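Local coordinates for protein Xaa-Pro dipeptidase (Pyrococcus horikoshii, PDB 1WY2) that probably splits dipeptides that carry proline at the C-terminal position and a nonpolar residue before it, as a metal-dependent homodimeric prolidase, at residues F101-E104 / L105-K108; V117-V120 / I121-M124; S232-E235 / K236-E239; Q248-A251 / V252-K256. All coordinates share one frame; numbering follows the deposited sequence.

Contact 1: residues F101-E104 / L105-K108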
ATOM      1  N   PHE A 101      15.314  -6.271   8.567  1.00 27.66           N
ATOM      2  CA  PHE A 101      14.767  -6.817   9.802  1.00 27.97           C
ATOM      3  C   PHE A 101      15.425  -8.150  10.143  1.00 26.85           C
ATOM      4  O   PHE A 101      15.731  -8.420  11.305  1.00 27.04           O
ATOM      5  CB  PHE A 101      13.255  -7.003   9.665  1.00 29.05           C
ATOM      6  CG  PHE A 101      12.570  -7.339  10.954  1.00 32.30           C
ATOM      7  CD1 PHE A 101      12.471  -6.393  11.969  1.00 34.13           C
ATOM      8  CD2 PHE A 101      12.039  -8.606  11.165  1.00 33.91           C
ATOM      9  CE1 PHE A 101      11.850  -6.705  13.177  1.00 35.05           C
ATOM     10  CE2 PHE A 101      11.417  -8.927  12.370  1.00 34.19           C
ATOM     11  CZ  PHE A 101      11.323  -7.974  13.376  1.00 33.84           C
ATOM     12  N   ILE A 102      15.644  -8.981   9.127  1.00 26.01           N
ATOM     13  CA  ILE A 102      16.274 -10.279   9.329  1.00 26.87           C
ATOM     14  C   ILE A 102      17.702 -10.124   9.844  1.00 28.92           C
ATOM     15  O   ILE A 102      18.157 -10.909  10.675  1.00 29.22           O
ATOM     16  CB  ILE A 102      16.296 -11.096   8.024  1.00 27.60           C
ATOM     17  CG1 ILE A 102      14.861 -11.463   7.627  1.00 25.37           C
ATOM     18  CG2 ILE A 102      17.148 -12.343   8.204  1.00 27.10           C
ATOM     19  CD1 ILE A 102      14.751 -12.192   6.313  1.00 26.76           C
ATOM     20  N   GLU A 103      18.409  -9.115   9.348  1.00 28.63           N
ATOM     21  CA  GLU A 103      19.777  -8.882   9.797  1.00 31.02           C
ATOM     22  C   GLU A 103      19.773  -8.505  11.275  1.00 30.44           C
ATOM     23  O   GLU A 103      20.678  -8.880  12.020  1.00 31.41           O
ATOM     24  CB  GLU A 103      20.436  -7.780   8.964  1.00 31.76           C
ATOM     25  CG  GLU A 103      20.757  -8.205   7.538  1.00 33.73           C
ATOM     26  CD  GLU A 103      21.622  -9.452   7.483  1.00 35.99           C
ATOM     27  OE1 GLU A 103      22.729  -9.441   8.066  1.00 37.19           O
ATOM     28  OE2 GLU A 103      21.200 -10.446   6.858  1.00 36.12           O
ATOM     29  N   GLU A 104      18.752  -7.765  11.692  1.00 31.13           N
ATOM     30  CA  GLU A 104      18.616  -7.367  13.089  1.00 33.15           C
ATOM     31  C   GLU A 104      18.434  -8.614  13.951  1.00 33.09           C
ATOM     32  O   GLU A 104      19.093  -8.776  14.976  1.00 33.49           O
ATOM     33  CB  GLU A 104      17.403  -6.450  13.269  1.00 34.30           C
ATOM     34  CG  GLU A 104      17.616  -5.015  12.821  1.00 37.92           C
ATOM     35  CD  GLU A 104      18.524  -4.242  13.760  1.00 40.32           C
ATOM     36  OE1 GLU A 104      19.708  -4.622  13.896  1.00 41.30           O
ATOM     37  OE2 GLU A 104      18.051  -3.257  14.365  1.00 40.87           O
ATOM     38  N   LEU A 105      17.532  -9.493  13.524  1.00 32.75           N
ATOM     39  CA  LEU A 105      17.256 -10.726  14.253  1.00 32.49           C
ATOM     40  C   LEU A 105      18.520 -11.568  14.413  1.00 32.84           C
ATOM     41  O   LEU A 105      18.736 -12.187  15.453  1.00 33.53           O
ATOM     42  CB  LEU A 105      16.179 -11.534  13.521  1.00 30.84           C
ATOM     43  CG  LEU A 105      14.789 -10.895  13.427  1.00 29.58           C
ATOM     44  CD1 LEU A 105      13.916 -11.695  12.470  1.00 28.16           C
ATOM     45  CD2 LEU A 105      14.154 -10.836  14.806  1.00 29.36           C
ATOM     46  N   LYS A 106      19.353 -11.585  13.378  1.00 33.86           N
ATOM     47  CA  LYS A 106      20.593 -12.351  13.406  1.00 35.98           C
ATOM     48  C   LYS A 106      21.568 -11.833  14.456  1.00 37.01           C
ATOM     49  O   LYS A 106      22.229 -12.614  15.146  1.00 36.35           O
ATOM     50  CB  LYS A 106      21.285 -12.305  12.042  1.00 37.07           C
ATOM     51  CG  LYS A 106      20.593 -13.083  10.939  1.00 39.35           C
ATOM     52  CD  LYS A 106      21.422 -13.042   9.661  1.00 41.02           C
ATOM     53  CE  LYS A 106      20.783 -13.844   8.543  1.00 42.31           C
ATOM     54  NZ  LYS A 106      21.609 -13.799   7.303  1.00 43.10           N
ATOM     55  N   LYS A 107      21.653 -10.513  14.575  1.00 37.30           N
ATOM     56  CA  LYS A 107      22.579  -9.898  15.516  1.00 39.13           C
ATOM     57  C   LYS A 107      22.043  -9.690  16.928  1.00 38.70           C
ATOM     58  O   LYS A 107      22.702 -10.061  17.900  1.00 40.01           O
ATOM     59  CB  LYS A 107      23.070  -8.558  14.956  1.00 39.98           C
ATOM     60  CG  LYS A 107      21.973  -7.532  14.726  1.00 42.51           C
ATOM     61  CD  LYS A 107      22.524  -6.242  14.129  1.00 44.81           C
ATOM     62  CE  LYS A 107      23.523  -5.568  15.060  1.00 44.79           C
ATOM     63  NZ  LYS A 107      24.066  -4.308  14.475  1.00 44.72           N
ATOM     64  N   LYS A 108      20.853  -9.109  17.044  1.00 38.19           N
ATOM     65  CA  LYS A 108      20.267  -8.828  18.352  1.00 38.11           C
ATOM     66  C   LYS A 108      19.563  -9.993  19.043  1.00 38.03           C
ATOM     67  O   LYS A 108      19.528 -10.054  20.274  1.00 37.70           O
ATOM     68  CB  LYS A 108      19.317  -7.634  18.240  1.00 37.82           C
ATOM     69  CG  LYS A 108      20.012  -6.360  17.779  1.00 37.83           C
ATOM     70  CD  LYS A 108      19.061  -5.176  17.737  1.00 38.56           C
ATOM     71  CE  LYS A 108      19.800  -3.900  17.360  1.00 39.27           C
ATOM     72  NZ  LYS A 108      18.893  -2.723  17.303  1.00 39.66           N
TER
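Leu105 N, Lys106 N, Lys107 N and Lys108 N bond back to the carbonyls of Phe101, Ile102, Glu103 and Glu104, the i to i+4 pattern of an alpha-helix. The last bond is the shortest, with Lys108 N 2.7 Å from Glu104 O.

Two ion pairs lie on the outer side. Glu104 and Lys108 run side by side and point the same way, four residues apart. Lys108 NZ donates to Glu104 OE2 at 3.1 Å. It comes from the syn side of the carboxylate but 32° out of its plane. The Glu104 chain bends at chi2 (-72°), which folds the carboxylate back along the extended lysine. The other oxygen, Glu104 OE1, rests 3.3 Å from Lys107 CD, so the lysine methylenes also line this carboxylate. The second pair is looser. Lys106 NZ reaches Glu103 OE2 at 3.4 Å, a weak bond between side chains three residues apart. The stem of the same lysine passes Ile102, with Lys106 CE 3.9 Å from Ile102 CG2.

The inner side is apolar. Leu105 CD1 meets the Phe101 ring obliquely at CE2, 3.7 Å away. Phe101 CG is anti to the backbone N (chi1 -170°), and the ring lies beside the next turn.

Helix 99-108 is the crossover of the beta-alpha-beta unit formed with strands 90-93 and 113-116. Leu105 and Ile102 pack on Phe114 of strand 113-116. Phe101 and Leu105 touch Leu24 of strand 22-25, and both also meet Tyr82 of helix 78-85.

Contact 2: residues V117-V120 / I121-M124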
ATOM      1  N   VAL A 117       7.717 -20.329   6.305  1.00 20.90           N
ATOM      2  CA  VAL A 117       6.487 -20.902   6.843  1.00 19.94           C
ATOM      3  C   VAL A 117       5.340 -20.581   5.888  1.00 20.37           C
ATOM      4  O   VAL A 117       4.171 -20.814   6.192  1.00 17.97           O
ATOM      5  CB  VAL A 117       6.146 -20.351   8.248  1.00 20.51           C
ATOM      6  CG1 VAL A 117       7.264 -20.709   9.225  1.00 23.18           C
ATOM      7  CG2 VAL A 117       5.915 -18.847   8.191  1.00 20.82           C
ATOM      8  N   ASP A 118       5.702 -20.056   4.722  1.00 18.68           N
ATOM      9  CA  ASP A 118       4.752 -19.688   3.676  1.00 20.90           C
ATOM     10  C   ASP A 118       3.735 -20.803   3.380  1.00 19.40           C
ATOM     11  O   ASP A 118       2.540 -20.546   3.230  1.00 17.56           O
ATOM     12  CB  ASP A 118       5.539 -19.347   2.400  1.00 24.18           C
ATOM     13  CG  ASP A 118       4.680 -18.727   1.314  1.00 29.88           C
ATOM     14  OD1 ASP A 118       4.247 -17.569   1.480  1.00 31.70           O
ATOM     15  OD2 ASP A 118       4.441 -19.395   0.286  1.00 32.91           O
ATOM     16  N   ASP A 119       4.212 -22.040   3.301  1.00 18.98           N
ATOM     17  CA  ASP A 119       3.346 -23.182   3.002  1.00 19.47           C
ATOM     18  C   ASP A 119       2.152 -23.356   3.940  1.00 18.64           C
ATOM     19  O   ASP A 119       1.040 -23.654   3.488  1.00 17.47           O
ATOM     20  CB  ASP A 119       4.160 -24.480   2.999  1.00 22.08           C
ATOM     21  CG  ASP A 119       4.976 -24.665   1.729  1.00 25.81           C
ATOM     22  OD1 ASP A 119       4.977 -23.758   0.869  1.00 26.11           O
ATOM     23  OD2 ASP A 119       5.621 -25.726   1.595  1.00 28.51           O
ATOM     24  N   VAL A 120       2.373 -23.196   5.243  1.00 18.17           N
ATOM     25  CA  VAL A 120       1.275 -23.368   6.187  1.00 16.96           C
ATOM     26  C   VAL A 120       0.337 -22.167   6.176  1.00 17.58           C
ATOM     27  O   VAL A 120      -0.874 -22.320   6.332  1.00 16.71           O
ATOM     28  CB  VAL A 120       1.790 -23.662   7.628  1.00 17.27           C
ATOM     29  CG1 VAL A 120       2.539 -22.467   8.193  1.00 18.42           C
ATOM     30  CG2 VAL A 120       0.621 -24.060   8.522  1.00 18.41           C
ATOM     31  N   ILE A 121       0.888 -20.973   5.975  1.00 16.64           N
ATOM     32  CA  ILE A 121       0.056 -19.778   5.915  1.00 16.16           C
ATOM     33  C   ILE A 121      -0.837 -19.915   4.685  1.00 15.39           C
ATOM     34  O   ILE A 121      -2.040 -19.657   4.739  1.00 15.61           O
ATOM     35  CB  ILE A 121       0.912 -18.496   5.790  1.00 17.06           C
ATOM     36  CG1 ILE A 121       1.781 -18.331   7.042  1.00 18.91           C
ATOM     37  CG2 ILE A 121       0.008 -17.281   5.604  1.00 18.08           C
ATOM     38  CD1 ILE A 121       0.999 -18.289   8.341  1.00 24.97           C
ATOM     39  N   ARG A 122      -0.238 -20.336   3.577  1.00 15.43           N
ATOM     40  CA  ARG A 122      -0.973 -20.534   2.330  1.00 15.96           C
ATOM     41  C   ARG A 122      -2.061 -21.594   2.484  1.00 17.79           C
ATOM     42  O   ARG A 122      -3.212 -21.377   2.116  1.00 16.27           O
ATOM     43  CB  ARG A 122      -0.018 -20.969   1.215  1.00 16.15           C
ATOM     44  CG  ARG A 122      -0.712 -21.393  -0.077  1.00 19.07           C
ATOM     45  CD  ARG A 122       0.229 -22.236  -0.924  1.00 21.85           C
ATOM     46  NE  ARG A 122       0.596 -23.465  -0.225  1.00 22.95           N
ATOM     47  CZ  ARG A 122       1.525 -24.319  -0.644  1.00 27.23           C
ATOM     48  NH1 ARG A 122       2.193 -24.078  -1.764  1.00 27.46           N
ATOM     49  NH2 ARG A 122       1.782 -25.416   0.056  1.00 27.10           N
ATOM     50  N   ASP A 123      -1.690 -22.749   3.023  1.00 16.50           N
ATOM     51  CA  ASP A 123      -2.647 -23.831   3.189  1.00 17.17           C
ATOM     52  C   ASP A 123      -3.889 -23.410   3.968  1.00 16.88           C
ATOM     53  O   ASP A 123      -4.982 -23.909   3.709  1.00 16.64           O
ATOM     54  CB  ASP A 123      -1.973 -25.041   3.850  1.00 19.08           C
ATOM     55  CG  ASP A 123      -1.042 -25.785   2.898  1.00 22.03           C
ATOM     56  OD1 ASP A 123      -0.940 -25.385   1.717  1.00 23.60           O
ATOM     57  OD2 ASP A 123      -0.410 -26.773   3.328  1.00 26.04           O
ATOM     58  N   MET A 124      -3.725 -22.494   4.917  1.00 16.83           N
ATOM     59  CA  MET A 124      -4.861 -22.011   5.694  1.00 16.65           C
ATOM     60  C   MET A 124      -5.673 -20.962   4.939  1.00 16.73           C
ATOM     61  O   MET A 124      -6.879 -21.121   4.749  1.00 17.90           O
ATOM     62  CB  MET A 124      -4.397 -21.408   7.022  1.00 18.82           C
ATOM     63  CG  MET A 124      -3.821 -22.412   8.009  1.00 18.22           C
ATOM     64  SD  MET A 124      -3.580 -21.663   9.636  1.00 19.75           S
ATOM     65  CE  MET A 124      -2.163 -20.605   9.306  1.00 19.05           C
TER
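Asp119, Arg122 and Asp123 form a salt-bridge network on the first turns of helix 118-125. Arg122 grips Asp123 side-on. Both NE and NH2 donate to the single oxygen Asp123 OD1, at 3.1 Å from NE and 3.2 Å from NH2. They arrive from the same face of the carboxylate, both well out of its plane. Asp119 acts differently. Its carboxylate is stacked on the guanidinium, the two planes 8° apart, and OD1 sits over one face. The 3.7 Å between Asp119 OD1 and Arg122 NH2 is a long salt bridge of charges only, since no N-H points at the oxygen. The bend of Arg122 at chi3 (62°) brings the guanidinium back over the helix to both acids.

Backbone bonds run from Ile121 N to Val117 O, Arg122 N to Asp118 O, Asp123 N to Asp119 O and Met124 N to Val120 O. Val117 holds the N-cap position.

Apolar contacts are looser, with Val117 CG2 4.3 Å from Ile121 CG1. These two side chains lean on Val23 and Ile25 of strand 22-25, and Met124 packs on helix 6-17.

A leucine in place of Arg122 would probably leave Asp119 and Asp123 without their shared positive partner and Asp123 OD1 without its two donors. One cation thus serves two acids one helical turn apart, and probably eases the repulsion between them.

Contact 3: residues S232-E235 / K236-E239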
ATOM      1  N   SER A 232     -21.543   3.307 -30.369  1.00 29.71           N
ATOM      2  CA  SER A 232     -21.580   2.041 -31.089  1.00 30.17           C
ATOM      3  C   SER A 232     -20.164   1.539 -31.354  1.00 29.76           C
ATOM      4  O   SER A 232     -19.289   2.302 -31.765  1.00 30.89           O
ATOM      5  CB  SER A 232     -22.323   2.211 -32.414  1.00 31.05           C
ATOM      6  OG  SER A 232     -23.642   2.677 -32.191  1.00 34.72           O
ATOM      7  N   PRO A 233     -19.916   0.246 -31.112  1.00 28.55           N
ATOM      8  CA  PRO A 233     -18.581  -0.306 -31.346  1.00 28.16           C
ATOM      9  C   PRO A 233     -18.368  -0.639 -32.815  1.00 28.01           C
ATOM     10  O   PRO A 233     -19.316  -0.995 -33.516  1.00 28.51           O
ATOM     11  CB  PRO A 233     -18.583  -1.560 -30.484  1.00 28.89           C
ATOM     12  CG  PRO A 233     -19.988  -2.042 -30.647  1.00 30.09           C
ATOM     13  CD  PRO A 233     -20.800  -0.761 -30.496  1.00 28.46           C
ATOM     14  N   ASN A 234     -17.134  -0.510 -33.290  1.00 26.60           N
ATOM     15  CA  ASN A 234     -16.857  -0.857 -34.673  1.00 26.89           C
ATOM     16  C   ASN A 234     -16.624  -2.363 -34.715  1.00 26.16           C
ATOM     17  O   ASN A 234     -16.552  -3.017 -33.673  1.00 24.38           O
ATOM     18  CB  ASN A 234     -15.644  -0.090 -35.219  1.00 27.63           C
ATOM     19  CG  ASN A 234     -14.385  -0.323 -34.419  1.00 27.69           C
ATOM     20  OD1 ASN A 234     -14.017  -1.461 -34.125  1.00 26.80           O
ATOM     21  ND2 ASN A 234     -13.701   0.761 -34.075  1.00 30.94           N
ATOM     22  N   GLU A 235     -16.517  -2.917 -35.915  1.00 26.02           N
ATOM     23  CA  GLU A 235     -16.338  -4.354 -36.068  1.00 25.81           C
ATOM     24  C   GLU A 235     -15.103  -4.952 -35.405  1.00 25.02           C
ATOM     25  O   GLU A 235     -15.147  -6.074 -34.897  1.00 24.80           O
ATOM     26  CB  GLU A 235     -16.354  -4.717 -37.554  1.00 29.38           C
ATOM     27  CG  GLU A 235     -17.693  -4.462 -38.208  1.00 34.56           C
ATOM     28  CD  GLU A 235     -18.834  -5.115 -37.447  1.00 38.07           C
ATOM     29  OE1 GLU A 235     -18.797  -6.352 -37.271  1.00 39.98           O
ATOM     30  OE2 GLU A 235     -19.762  -4.394 -37.020  1.00 40.01           O
ATOM     31  N   LYS A 236     -14.002  -4.213 -35.398  1.00 24.08           N
ATOM     32  CA  LYS A 236     -12.783  -4.732 -34.801  1.00 24.66           C
ATOM     33  C   LYS A 236     -12.842  -4.748 -33.274  1.00 24.01           C
ATOM     34  O   LYS A 236     -12.258  -5.626 -32.635  1.00 23.03           O
ATOM     35  CB  LYS A 236     -11.590  -3.938 -35.334  1.00 27.44           C
ATOM     36  CG  LYS A 236     -11.440  -4.152 -36.842  1.00 30.31           C
ATOM     37  CD  LYS A 236     -10.388  -3.287 -37.513  1.00 32.81           C
ATOM     38  CE  LYS A 236     -10.358  -3.607 -39.007  1.00 34.87           C
ATOM     39  NZ  LYS A 236      -9.403  -2.783 -39.790  1.00 35.02           N
ATOM     40  N   GLN A 237     -13.562  -3.794 -32.693  1.00 23.19           N
ATOM     41  CA  GLN A 237     -13.714  -3.739 -31.241  1.00 21.96           C
ATOM     42  C   GLN A 237     -14.621  -4.891 -30.832  1.00 21.85           C
ATOM     43  O   GLN A 237     -14.359  -5.589 -29.855  1.00 20.94           O
ATOM     44  CB  GLN A 237     -14.357  -2.419 -30.810  1.00 22.08           C
ATOM     45  CG  GLN A 237     -13.502  -1.192 -31.057  1.00 21.22           C
ATOM     46  CD  GLN A 237     -14.220   0.091 -30.698  1.00 20.53           C
ATOM     47  OE1 GLN A 237     -15.363   0.308 -31.103  1.00 23.86           O
ATOM     48  NE2 GLN A 237     -13.554   0.954 -29.945  1.00 22.64           N
ATOM     49  N   LYS A 238     -15.695  -5.080 -31.592  1.00 22.43           N
ATOM     50  CA  LYS A 238     -16.637  -6.154 -31.314  1.00 23.83           C
ATOM     51  C   LYS A 238     -15.946  -7.510 -31.388  1.00 23.75           C
ATOM     52  O   LYS A 238     -16.232  -8.404 -30.593  1.00 24.17           O
ATOM     53  CB  LYS A 238     -17.800  -6.105 -32.310  1.00 27.12           C
ATOM     54  CG  LYS A 238     -18.777  -7.258 -32.174  1.00 32.72           C
ATOM     55  CD  LYS A 238     -20.044  -7.020 -32.982  1.00 38.12           C
ATOM     56  CE  LYS A 238     -20.867  -5.884 -32.391  1.00 40.57           C
ATOM     57  NZ  LYS A 238     -21.232  -6.156 -30.966  1.00 44.32           N
ATOM     58  N   GLU A 239     -15.028  -7.654 -32.339  1.00 22.05           N
ATOM     59  CA  GLU A 239     -14.304  -8.908 -32.512  1.00 23.45           C
ATOM     60  C   GLU A 239     -13.515  -9.315 -31.272  1.00 22.67           C
ATOM     61  O   GLU A 239     -13.713 -10.405 -30.732  1.00 22.37           O
ATOM     62  CB  GLU A 239     -13.348  -8.811 -33.701  1.00 24.91           C
ATOM     63  CG  GLU A 239     -12.562 -10.088 -33.954  1.00 31.84           C
ATOM     64  CD  GLU A 239     -11.692  -9.998 -35.190  1.00 35.49           C
ATOM     65  OE1 GLU A 239     -12.239  -9.701 -36.273  1.00 39.96           O
ATOM     66  OE2 GLU A 239     -10.469 -10.226 -35.080  1.00 35.72           O
TER
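Asn234 and Gln237 exchange two reciprocal hydrogen bonds and form a capping box at the start of helix 235-254. Gln237 N donates to Asn234 OD1 at 2.8 Å, nearly in line with the side-chain carbonyl. In return Asn234 N donates to Gln237 OE1 at 2.9 Å, with an N-H...O angle of 162°. Asn234 is the N-cap residue. Its CG stands between the backbone N and the carbonyl carbon (chi1 58°), which swings OD1 over the first turn. Gln237 has an extended chain beyond CG that carries its amide back past the cap.

The ordinary helix bonds follow. Lys238 N meets Asn234 O at 3.1 Å, and Glu239 N meets Glu235 O at 3.0 Å.

The two side-chain amides are stacked, with their planes 30° apart. Asn234 ND2 lies 3.5 Å from Gln237 CD. Pro233 packs beside the box, its CA 3.3 Å from Gln237 OE1. Farther out, Gln237 NE2 bonds to Gly206 O, and Glu239 OE2 bonds to Tyr277 OH.

Gln237 therefore uses both ends of its amide, the oxygen on the cap and the nitrogen on a neighbouring loop. On this exposed corner, the Asn234 amide supplies an acceptor for a helix-end N-H, and the Gln237 amide ties the incoming loop to the first turn.

Contact 4: residues Q248-A251 / V252-K256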
ATOM      1  N   GLN A 248     -13.594 -15.967 -21.249  1.00 17.90           N
ATOM      2  CA  GLN A 248     -13.930 -15.787 -19.840  1.00 17.42           C
ATOM      3  C   GLN A 248     -15.059 -16.736 -19.441  1.00 17.67           C
ATOM      4  O   GLN A 248     -14.986 -17.400 -18.408  1.00 16.19           O
ATOM      5  CB  GLN A 248     -14.334 -14.330 -19.577  1.00 18.34           C
ATOM      6  CG  GLN A 248     -14.210 -13.871 -18.115  1.00 17.43           C
ATOM      7  CD  GLN A 248     -15.477 -14.086 -17.306  1.00 18.53           C
ATOM      8  OE1 GLN A 248     -16.515 -14.459 -17.842  1.00 19.26           O
ATOM      9  NE2 GLN A 248     -15.396 -13.831 -16.007  1.00 18.20           N
ATOM     10  N   LYS A 249     -16.098 -16.807 -20.266  1.00 17.96           N
ATOM     11  CA  LYS A 249     -17.226 -17.685 -19.971  1.00 20.27           C
ATOM     12  C   LYS A 249     -16.802 -19.146 -19.895  1.00 20.12           C
ATOM     13  O   LYS A 249     -17.208 -19.871 -18.984  1.00 21.30           O
ATOM     14  CB  LYS A 249     -18.318 -17.526 -21.031  1.00 23.33           C
ATOM     15  CG  LYS A 249     -19.135 -16.255 -20.896  1.00 28.74           C
ATOM     16  CD  LYS A 249     -20.198 -16.174 -21.984  1.00 31.63           C
ATOM     17  CE  LYS A 249     -21.131 -17.379 -21.938  1.00 34.70           C
ATOM     18  NZ  LYS A 249     -22.105 -17.373 -23.067  1.00 39.44           N
ATOM     19  N   LYS A 250     -15.980 -19.574 -20.848  1.00 20.71           N
ATOM     20  CA  LYS A 250     -15.510 -20.954 -20.883  1.00 21.72           C
ATOM     21  C   LYS A 250     -14.665 -21.275 -19.651  1.00 21.84           C
ATOM     22  O   LYS A 250     -14.812 -22.340 -19.052  1.00 19.76           O
ATOM     23  CB  LYS A 250     -14.692 -21.201 -22.153  1.00 24.41           C
ATOM     24  CG  LYS A 250     -14.272 -22.653 -22.356  1.00 27.87           C
ATOM     25  CD  LYS A 250     -15.483 -23.554 -22.539  1.00 31.49           C
ATOM     26  CE  LYS A 250     -15.068 -24.990 -22.811  1.00 32.51           C
ATOM     27  NZ  LYS A 250     -16.250 -25.875 -23.009  1.00 36.04           N
ATOM     28  N   ALA A 251     -13.789 -20.350 -19.267  1.00 19.61           N
ATOM     29  CA  ALA A 251     -12.940 -20.566 -18.102  1.00 20.25           C
ATOM     30  C   ALA A 251     -13.777 -20.682 -16.832  1.00 19.88           C
ATOM     31  O   ALA A 251     -13.548 -21.571 -16.017  1.00 21.29           O
ATOM     32  CB  ALA A 251     -11.927 -19.435 -17.967  1.00 20.36           C
ATOM     33  N   VAL A 252     -14.745 -19.788 -16.660  1.00 19.61           N
ATOM     34  CA  VAL A 252     -15.595 -19.840 -15.475  1.00 19.48           C
ATOM     35  C   VAL A 252     -16.342 -21.174 -15.424  1.00 20.62           C
ATOM     36  O   VAL A 252     -16.436 -21.805 -14.371  1.00 18.77           O
ATOM     37  CB  VAL A 252     -16.630 -18.690 -15.463  1.00 19.49           C
ATOM     38  CG1 VAL A 252     -17.593 -18.875 -14.300  1.00 20.42           C
ATOM     39  CG2 VAL A 252     -15.917 -17.341 -15.338  1.00 17.50           C
ATOM     40  N   GLU A 253     -16.867 -21.602 -16.568  1.00 22.12           N
ATOM     41  CA  GLU A 253     -17.603 -22.864 -16.652  1.00 22.88           C
ATOM     42  C   GLU A 253     -16.713 -24.081 -16.402  1.00 23.93           C
ATOM     43  O   GLU A 253     -17.203 -25.143 -16.008  1.00 24.87           O
ATOM     44  CB  GLU A 253     -18.266 -23.000 -18.028  1.00 25.75           C
ATOM     45  CG  GLU A 253     -19.323 -21.946 -18.324  1.00 28.92           C
ATOM     46  CD  GLU A 253     -19.769 -21.946 -19.779  1.00 31.34           C
ATOM     47  OE1 GLU A 253     -20.663 -21.142 -20.130  1.00 34.05           O
ATOM     48  OE2 GLU A 253     -19.224 -22.739 -20.580  1.00 34.14           O
ATOM     49  N   SER A 254     -15.413 -23.925 -16.634  1.00 22.57           N
ATOM     50  CA  SER A 254     -14.452 -25.010 -16.450  1.00 23.88           C
ATOM     51  C   SER A 254     -13.846 -25.058 -15.050  1.00 24.58           C
ATOM     52  O   SER A 254     -13.229 -26.055 -14.667  1.00 24.88           O
ATOM     53  CB  SER A 254     -13.325 -24.886 -17.479  1.00 24.66           C
ATOM     54  OG  SER A 254     -13.833 -24.932 -18.801  1.00 27.00           O
ATOM     55  N   ALA A 255     -14.006 -23.977 -14.292  1.00 23.13           N
ATOM     56  CA  ALA A 255     -13.463 -23.904 -12.940  1.00 22.73           C
ATOM     57  C   ALA A 255     -14.188 -24.863 -12.004  1.00 23.30           C
ATOM     58  O   ALA A 255     -15.394 -24.742 -11.785  1.00 25.78           O
ATOM     59  CB  ALA A 255     -13.568 -22.478 -12.412  1.00 22.24           C
ATOM     60  N   LYS A 256     -13.442 -25.818 -11.458  1.00 23.16           N
ATOM     61  CA  LYS A 256     -13.997 -26.809 -10.545  1.00 23.09           C
ATOM     62  C   LYS A 256     -12.853 -27.509  -9.817  1.00 23.54           C
ATOM     63  O   LYS A 256     -11.704 -27.447 -10.254  1.00 23.17           O
ATOM     64  CB  LYS A 256     -14.810 -27.844 -11.325  1.00 24.81           C
ATOM     65  CG  LYS A 256     -13.981 -28.681 -12.284  1.00 27.68           C
ATOM     66  CD  LYS A 256     -14.858 -29.625 -13.096  1.00 33.17           C
ATOM     67  CE  LYS A 256     -14.020 -30.500 -14.020  1.00 36.41           C
ATOM     68  NZ  LYS A 256     -14.854 -31.456 -14.806  1.00 39.41           N
TER
HETATM   69  O   HOH W   1     -18.182 -25.573 -20.618  1.00 48.26           O
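Ser254 OG donates to Lys250 O at 2.8 Å, closing a bond from side chain to backbone one turn back. The hydroxyl comes from above the carbonyl plane, 36° out of it. Ser254 OG is anti to its own carbonyl carbon (chi1 -59°), which turns it toward the preceding turn. Ser254 N also reaches Lys250 O, but weakly.

Gln248 and Val252 meet on the inner side. Val252 CG2 lies 3.6 Å from Gln248 NE2, against the flat amide. On the outer side, Lys250 and Glu253 are joined through a water. Lys250 NZ donates to it at 3.1 Å, and the water donates to Glu253 OE2 at 3.0 Å. The charged atoms themselves stay 5.0 Å apart, from Lys250 NZ to Glu253 OE2.

Regular helix bonds run beneath these side chains. Val252 N bonds to Gln248 O and Glu253 N to Lys249 O. The bonds then weaken where helix 235-254 ends, and Ala255 is the first residue to leave helical angles. An alanine at Ser254 would probably cost Lys250 O its hydroxyl donor, leaving the weak bond from Ser254 N to serve it less well.

The buried Gln248 amide is fixed from outside, its NE2 by Asp331 and its OE1 by Arg348. Its side chain is about 6 Å from those of the metal ligands Glu316 and Glu330. Ala251 and Val252 pack on Ile315 of strand 312-321. Thus a polar amide on the inner side is held by charged partners near the metal ligands, while the serine hydroxyl probably compensates in part for the weak i to i+4 bonds at the C-terminal end.

In the fold
All four contacts are local, made within a helix or at one of its ends. Contacts 1 and 2 belong to the N-terminal domain, on separate helices whose contact centres lie about 23 Å apart. Contacts 3 and 4 share helix 235-254 of the metallopeptidase domain, near its two ends and about 24 Å apart between centres. Contact 3 is a surface contact and rests on neutral amides. The other three are partly buried, with charges outside; the inner side is apolar in contacts 1 and 2, but in contact 4 it also holds the Gln248 amide. Those charges pair directly in contact 1, form a network in contact 2 and meet through water in contact 4. Of the four, contact 4 alone lies close to the metal ligands.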